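Putative mandelate racemase (Salmonella typhimurium, PDB 2O56) binds magnesium as a member of the enolase superfamily and is probably a hydro-lyase (dehydratase), though its substrate is not established. Local coordinates at residues A[357-369]-A[378-390]. Numbering follows the deposited sequence.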
loop_
_atom_site.group_PDB
_atom_site.type_symbol
_atom_site.label_atom_id
_atom_site.label_comp_id
_atom_site.label_asym_id
_atom_site.label_seq_id
_atom_site.Cartn_x
_atom_site.Cartn_y
_atom_site.Cartn_z
ATOM N N PRO A 357 13.428 -51.801 -7.087
ATOM C CA PRO A 357 12.452 -51.735 -5.975
ATOM C C PRO A 357 11.337 -50.688 -6.140
ATOM O O PRO A 357 10.248 -50.847 -5.566
ATOM C CB PRO A 357 13.322 -51.397 -4.757
ATOM C CG PRO A 357 14.702 -51.821 -5.136
ATOM C CD PRO A 357 14.805 -51.574 -6.605
ATOM N N ASN A 358 11.611 -49.640 -6.922
ATOM C CA ASN A 358 10.577 -48.698 -7.327
ATOM C C ASN A 358 9.701 -49.222 -8.459
ATOM O O ASN A 358 8.469 -49.282 -8.343
ATOM C CB ASN A 358 11.188 -47.350 -7.710
ATOM C CG ASN A 358 10.136 -46.255 -7.858
ATOM O OD1 ASN A 358 9.410 -45.943 -6.913
ATOM N ND2 ASN A 358 10.031 -45.692 -9.058
ATOM N N THR A 359 10.336 -49.581 -9.572
ATOM C CA THR A 359 9.599 -49.803 -10.801
ATOM C C THR A 359 8.781 -51.086 -10.763
ATOM O O THR A 359 7.746 -51.172 -11.421
ATOM C CB THR A 359 10.510 -49.829 -12.037
ATOM O OG1 THR A 359 11.480 -50.868 -11.885
ATOM C CG2 THR A 359 11.216 -48.497 -12.205
ATOM N N GLN A 360 9.237 -52.064 -9.978
ATOM C CA GLN A 360 8.581 -53.367 -9.904
ATOM C C GLN A 360 7.256 -53.313 -9.155
ATOM O O GLN A 360 6.473 -54.250 -9.221
ATOM C CB GLN A 360 9.519 -54.436 -9.315
ATOM C CG GLN A 360 9.484 -54.578 -7.775
ATOM C CD GLN A 360 10.714 -55.293 -7.178
ATOM O OE1 GLN A 360 11.480 -55.958 -7.885
ATOM N NE2 GLN A 360 10.898 -55.151 -5.864
ATOM N N THR A 361 6.998 -52.212 -8.451
ATOM C CA THR A 361 5.719 -52.037 -7.754
ATOM C C THR A 361 4.566 -51.896 -8.729
ATOM O O THR A 361 3.427 -52.188 -8.370
ATOM C CB THR A 361 5.702 -50.831 -6.753
ATOM O OG1 THR A 361 5.922 -49.598 -7.449
ATOM C CG2 THR A 361 6.754 -50.993 -5.675
ATOM N N CYS A 362 4.864 -51.478 -9.964
ATOM C CA CYS A 362 3.805 -51.111 -10.920
ATOM C C CYS A 362 3.810 -51.893 -12.229
ATOM O O CYS A 362 4.817 -52.478 -12.589
ATOM C CB CYS A 362 3.780 -49.598 -11.174
ATOM S SG CYS A 362 3.174 -48.667 -9.727
ATOM N N LYS A 363 2.678 -51.898 -12.928
ATOM C CA LYS A 363 2.501 -52.728 -14.125
ATOM C C LYS A 363 3.375 -52.336 -15.313
ATOM O O LYS A 363 3.828 -53.210 -16.056
ATOM C CB LYS A 363 1.026 -52.765 -14.548
ATOM C CG LYS A 363 0.611 -54.041 -15.256
ATOM C CD LYS A 363 -0.794 -53.945 -15.822
ATOM C CE LYS A 363 -1.795 -54.745 -14.987
ATOM N NZ LYS A 363 -2.035 -54.138 -13.646
ATOM N N TYR A 364 3.605 -51.033 -15.497
ATOM C CA TYR A 364 4.240 -50.523 -16.712
ATOM C C TYR A 364 5.504 -49.750 -16.376
ATOM O O TYR A 364 5.575 -49.075 -15.345
ATOM C CB TYR A 364 3.268 -49.633 -17.497
ATOM C CG TYR A 364 1.948 -50.302 -17.805
ATOM C CD1 TYR A 364 1.841 -51.259 -18.819
ATOM C CD2 TYR A 364 0.806 -49.987 -17.077
ATOM C CE1 TYR A 364 0.626 -51.877 -19.097
ATOM C CE2 TYR A 364 -0.409 -50.601 -17.342
ATOM C CZ TYR A 364 -0.491 -51.544 -18.353
ATOM O OH TYR A 364 -1.699 -52.146 -18.616
ATOM N N ASN A 365 6.515 -49.856 -17.222
ATOM C CA ASN A 365 7.783 -49.191 -16.943
ATOM C C ASN A 365 8.021 -48.065 -17.930
ATOM O O ASN A 365 8.335 -48.302 -19.093
ATOM C CB ASN A 365 8.961 -50.180 -16.938
ATOM C CG ASN A 365 10.155 -49.677 -16.112
ATOM O OD1 ASN A 365 10.092 -48.627 -15.469
ATOM N ND2 ASN A 365 11.250 -50.427 -16.142
ATOM N N TYR A 366 7.827 -46.838 -17.462
ATOM C CA TYR A 366 8.142 -45.665 -18.258
ATOM C C TYR A 366 9.482 -45.116 -17.807
ATOM O O TYR A 366 9.657 -44.724 -16.649
ATOM C CB TYR A 366 7.041 -44.612 -18.132
ATOM C CG TYR A 366 5.668 -45.151 -18.456
ATOM C CD1 TYR A 366 5.307 -45.445 -19.772
ATOM C CD2 TYR A 366 4.732 -45.368 -17.454
ATOM C CE1 TYR A 366 4.057 -45.954 -20.066
ATOM C CE2 TYR A 366 3.478 -45.875 -17.740
ATOM C CZ TYR A 366 3.148 -46.162 -19.045
ATOM O OH TYR A 366 1.897 -46.656 -19.338
ATOM N N LEU A 367 10.441 -45.113 -18.719
ATOM C CA LEU A 367 11.784 -44.691 -18.364
ATOM C C LEU A 367 12.174 -43.525 -19.247
ATOM O O LEU A 367 11.781 -43.479 -20.416
ATOM C CB LEU A 367 12.777 -45.851 -18.509
ATOM C CG LEU A 367 12.590 -47.033 -17.543
ATOM C CD1 LEU A 367 13.485 -48.205 -17.939
ATOM C CD2 LEU A 367 12.843 -46.638 -16.079
ATOM N N PRO A 368 12.939 -42.566 -18.693
ATOM C CA PRO A 368 13.393 -41.485 -19.550
ATOM C C PRO A 368 14.515 -41.989 -20.444
ATOM O O PRO A 368 15.181 -42.952 -20.076
ATOM C CB PRO A 368 13.920 -40.449 -18.559
ATOM C CG PRO A 368 14.305 -41.230 -17.357
ATOM C CD PRO A 368 13.428 -42.436 -17.310
ATOM N N LYS A 369 14.696 -41.351 -21.602
ATOM C CA LYS A 369 15.758 -41.691 -22.548
ATOM C C LYS A 369 16.413 -40.401 -22.999
ATOM O O LYS A 369 15.739 -39.533 -23.564
ATOM C CB LYS A 369 15.179 -42.403 -23.776
ATOM C CG LYS A 369 14.628 -43.807 -23.516
ATOM C CD LYS A 369 15.726 -44.847 -23.430
ATOM C CE LYS A 369 15.151 -46.217 -23.118
ATOM N NZ LYS A 369 14.950 -46.457 -21.665
ATOM N N LEU A 378 -1.898 -45.181 -22.681
ATOM C CA LEU A 378 -3.019 -46.063 -22.311
ATOM C C LEU A 378 -4.144 -45.226 -21.693
ATOM O O LEU A 378 -3.894 -44.091 -21.282
ATOM C CB LEU A 378 -2.538 -47.100 -21.296
ATOM C CG LEU A 378 -1.411 -48.031 -21.773
ATOM C CD1 LEU A 378 -0.825 -48.793 -20.600
ATOM C CD2 LEU A 378 -1.955 -49.002 -22.811
ATOM N N PRO A 379 -5.377 -45.768 -21.630
ATOM C CA PRO A 379 -6.456 -45.076 -20.898
ATOM C C PRO A 379 -6.120 -44.667 -19.452
ATOM O O PRO A 379 -5.399 -45.389 -18.738
ATOM C CB PRO A 379 -7.611 -46.094 -20.917
ATOM C CG PRO A 379 -7.368 -46.906 -22.164
ATOM C CD PRO A 379 -5.856 -47.020 -22.259
ATOM N N GLY A 380 -6.638 -43.509 -19.036
ATOM C CA GLY A 380 -6.435 -43.009 -17.668
ATOM C C GLY A 380 -5.000 -42.616 -17.436
ATOM O O GLY A 380 -4.319 -42.170 -18.351
ATOM N N ILE A 381 -4.512 -42.814 -16.217
ATOM C CA ILE A 381 -3.153 -42.406 -15.903
ATOM C C ILE A 381 -2.091 -43.284 -16.550
ATOM O O ILE A 381 -0.938 -42.873 -16.659
ATOM C CB ILE A 381 -2.910 -42.237 -14.385
ATOM C CG1 ILE A 381 -2.892 -43.589 -13.663
ATOM C CG2 ILE A 381 -3.969 -41.299 -13.779
ATOM C CD1 ILE A 381 -2.291 -43.517 -12.276
ATOM N N GLY A 382 -2.489 -44.488 -16.973
ATOM C CA GLY A 382 -1.605 -45.422 -17.685
ATOM C C GLY A 382 -0.636 -46.147 -16.768
ATOM O O GLY A 382 0.442 -46.585 -17.203
ATOM N N GLN A 383 -1.021 -46.266 -15.500
ATOM C CA GLN A 383 -0.182 -46.861 -14.471
ATOM C C GLN A 383 -1.029 -47.489 -13.377
ATOM O O GLN A 383 -2.105 -46.991 -13.039
ATOM C CB GLN A 383 0.812 -45.838 -13.911
ATOM C CG GLN A 383 1.960 -46.454 -13.082
ATOM C CD GLN A 383 2.800 -47.480 -13.850
ATOM O OE1 GLN A 383 2.361 -48.614 -14.076
ATOM N NE2 GLN A 383 4.035 -47.097 -14.213
ATOM N N GLU A 384 -0.557 -48.619 -12.853
ATOM C CA GLU A 384 -1.327 -49.439 -11.924
ATOM C C GLU A 384 -0.326 -50.237 -11.109
ATOM O O GLU A 384 0.710 -50.636 -11.629
ATOM C CB GLU A 384 -2.194 -50.450 -12.693
ATOM C CG GLU A 384 -3.434 -49.888 -13.366
ATOM C CD GLU A 384 -4.374 -50.976 -13.853
ATOM O OE1 GLU A 384 -3.998 -52.167 -13.763
ATOM O OE2 GLU A 384 -5.481 -50.634 -14.326
ATOM N N LEU A 385 -0.638 -50.500 -9.847
ATOM C CA LEU A 385 0.156 -51.450 -9.060
ATOM C C LEU A 385 -0.002 -52.852 -9.660
ATOM O O LEU A 385 -1.049 -53.173 -10.234
ATOM C CB LEU A 385 -0.332 -51.459 -7.612
ATOM C CG LEU A 385 -0.082 -50.249 -6.710
ATOM C CD1 LEU A 385 -0.645 -50.582 -5.353
ATOM C CD2 LEU A 385 1.415 -49.941 -6.616
ATOM N N THR A 386 1.021 -53.685 -9.520
ATOM C CA THR A 386 0.912 -55.086 -9.982
ATOM C C THR A 386 0.081 -55.886 -9.002
ATOM O O THR A 386 0.018 -55.529 -7.819
ATOM C CB THR A 386 2.278 -55.780 -10.057
ATOM O OG1 THR A 386 2.828 -55.870 -8.741
ATOM C CG2 THR A 386 3.223 -55.034 -10.962
ATOM N N GLU A 387 -0.511 -56.985 -9.477
ATOM C CA GLU A 387 -1.246 -57.915 -8.607
ATOM C C GLU A 387 -0.405 -58.438 -7.440
ATOM O O GLU A 387 -0.898 -58.571 -6.318
ATOM C CB GLU A 387 -1.805 -59.096 -9.413
ATOM C CG GLU A 387 -3.031 -58.761 -10.267
ATOM C CD GLU A 387 -4.220 -58.277 -9.448
ATOM O OE1 GLU A 387 -4.446 -58.797 -8.329
ATOM O OE2 GLU A 387 -4.937 -57.378 -9.933
ATOM N N GLU A 388 0.863 -58.722 -7.723
ATOM C CA GLU A 388 1.811 -59.241 -6.729
ATOM C C GLU A 388 2.064 -58.261 -5.576
ATOM O O GLU A 388 2.070 -58.646 -4.405
ATOM C CB GLU A 388 3.140 -59.582 -7.409
ATOM C CG GLU A 388 4.204 -60.137 -6.466
ATOM C CD GLU A 388 5.369 -60.795 -7.193
ATOM O OE1 GLU A 388 5.272 -61.003 -8.425
ATOM O OE2 GLU A 388 6.383 -61.107 -6.531
ATOM N N THR A 389 2.292 -56.999 -5.928
ATOM C CA THR A 389 2.422 -55.926 -4.957
ATOM C C THR A 389 1.147 -55.788 -4.112
ATOM O O THR A 389 1.208 -55.693 -2.879
ATOM C CB THR A 389 2.817 -54.599 -5.657
ATOM O OG1 THR A 389 4.120 -54.748 -6.252
ATOM C CG2 THR A 389 2.876 -53.452 -4.666
ATOM N N MET A 390 -0.006 -55.810 -4.771
ATOM C CA MET A 390 -1.260 -55.646 -4.056
ATOM C C MET A 390 -1.553 -56.793 -3.097
ATOM O O MET A 390 -2.081 -56.577 -2.002
ATOM C CB MET A 390 -2.389 -55.432 -5.034
ATOM C CG MET A 390 -2.291 -54.090 -5.757
ATOM S SD MET A 390 -3.856 -53.631 -6.529
ATOM C CE MET A 390 -3.735 -54.471 -8.116
HETATM O O HOH W 1 1.123 -45.944 -21.858
#
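Leu378 meets the Tyr364 ring from over one face: its CD1 sits 3.6 Å from the ring centroid of Tyr364, a CH-pi contact close to the ring normal, while CB of Lys363 lies against the rim of the opposite face. A water bridges Leu378 N to the hydroxyl of Tyr366. Past the type II' turn Pro379-Gly382, Tyr366 OH donates to an in-plane lone pair of Gly382 O at 2.6 Å. The Gln383 amide then pairs with the backbone N-H and C=O of Tyr364. Gln383 OE1 accepts from Tyr364 N at 3.1 Å, and Gln383 NE2 gives a nearly straight bond to Tyr364 O at 2.8 Å, this oxygen lying in the amide plane. With CG anti to the backbone N (chi1 -166°) and a bend at chi2, the amide lies alongside the 362-364 backbone; a second donor to OE1, Glu384 N, helps fix its rotation. Glu384 O accepts from Lys363 N at 2.7 Å, and the Glu384 side chain, extended beyond CG, runs beside that of Lys363, ending in a salt bridge of 2.8 Å between Lys363 NZ and Glu384 OE1. Lys112 pairs with the other carboxylate oxygen. Leu385 CD2 packs on Cys362 SG, while Leu385 O is buried without a hydrogen-bond partner. Thr386 N donates to Thr361 O at 3.1 Å; this bond and Lys363 N to Glu384 O frame Cys362 and Leu385 as a single antiparallel bridge, a non-hydrogen-bonded pair. Thr386 also N-caps helix 387-392, its OG1 accepting from Thr389 N, while its CG2 rests against the Cys362 carbonyl. Away from the magnesium site, the bridge ties loops where, as in the enolase superfamily, the chain passes from the barrel back toward the N-terminal capping domain, whose Phe41 (strand 39-44) meets Glu384 and Leu385.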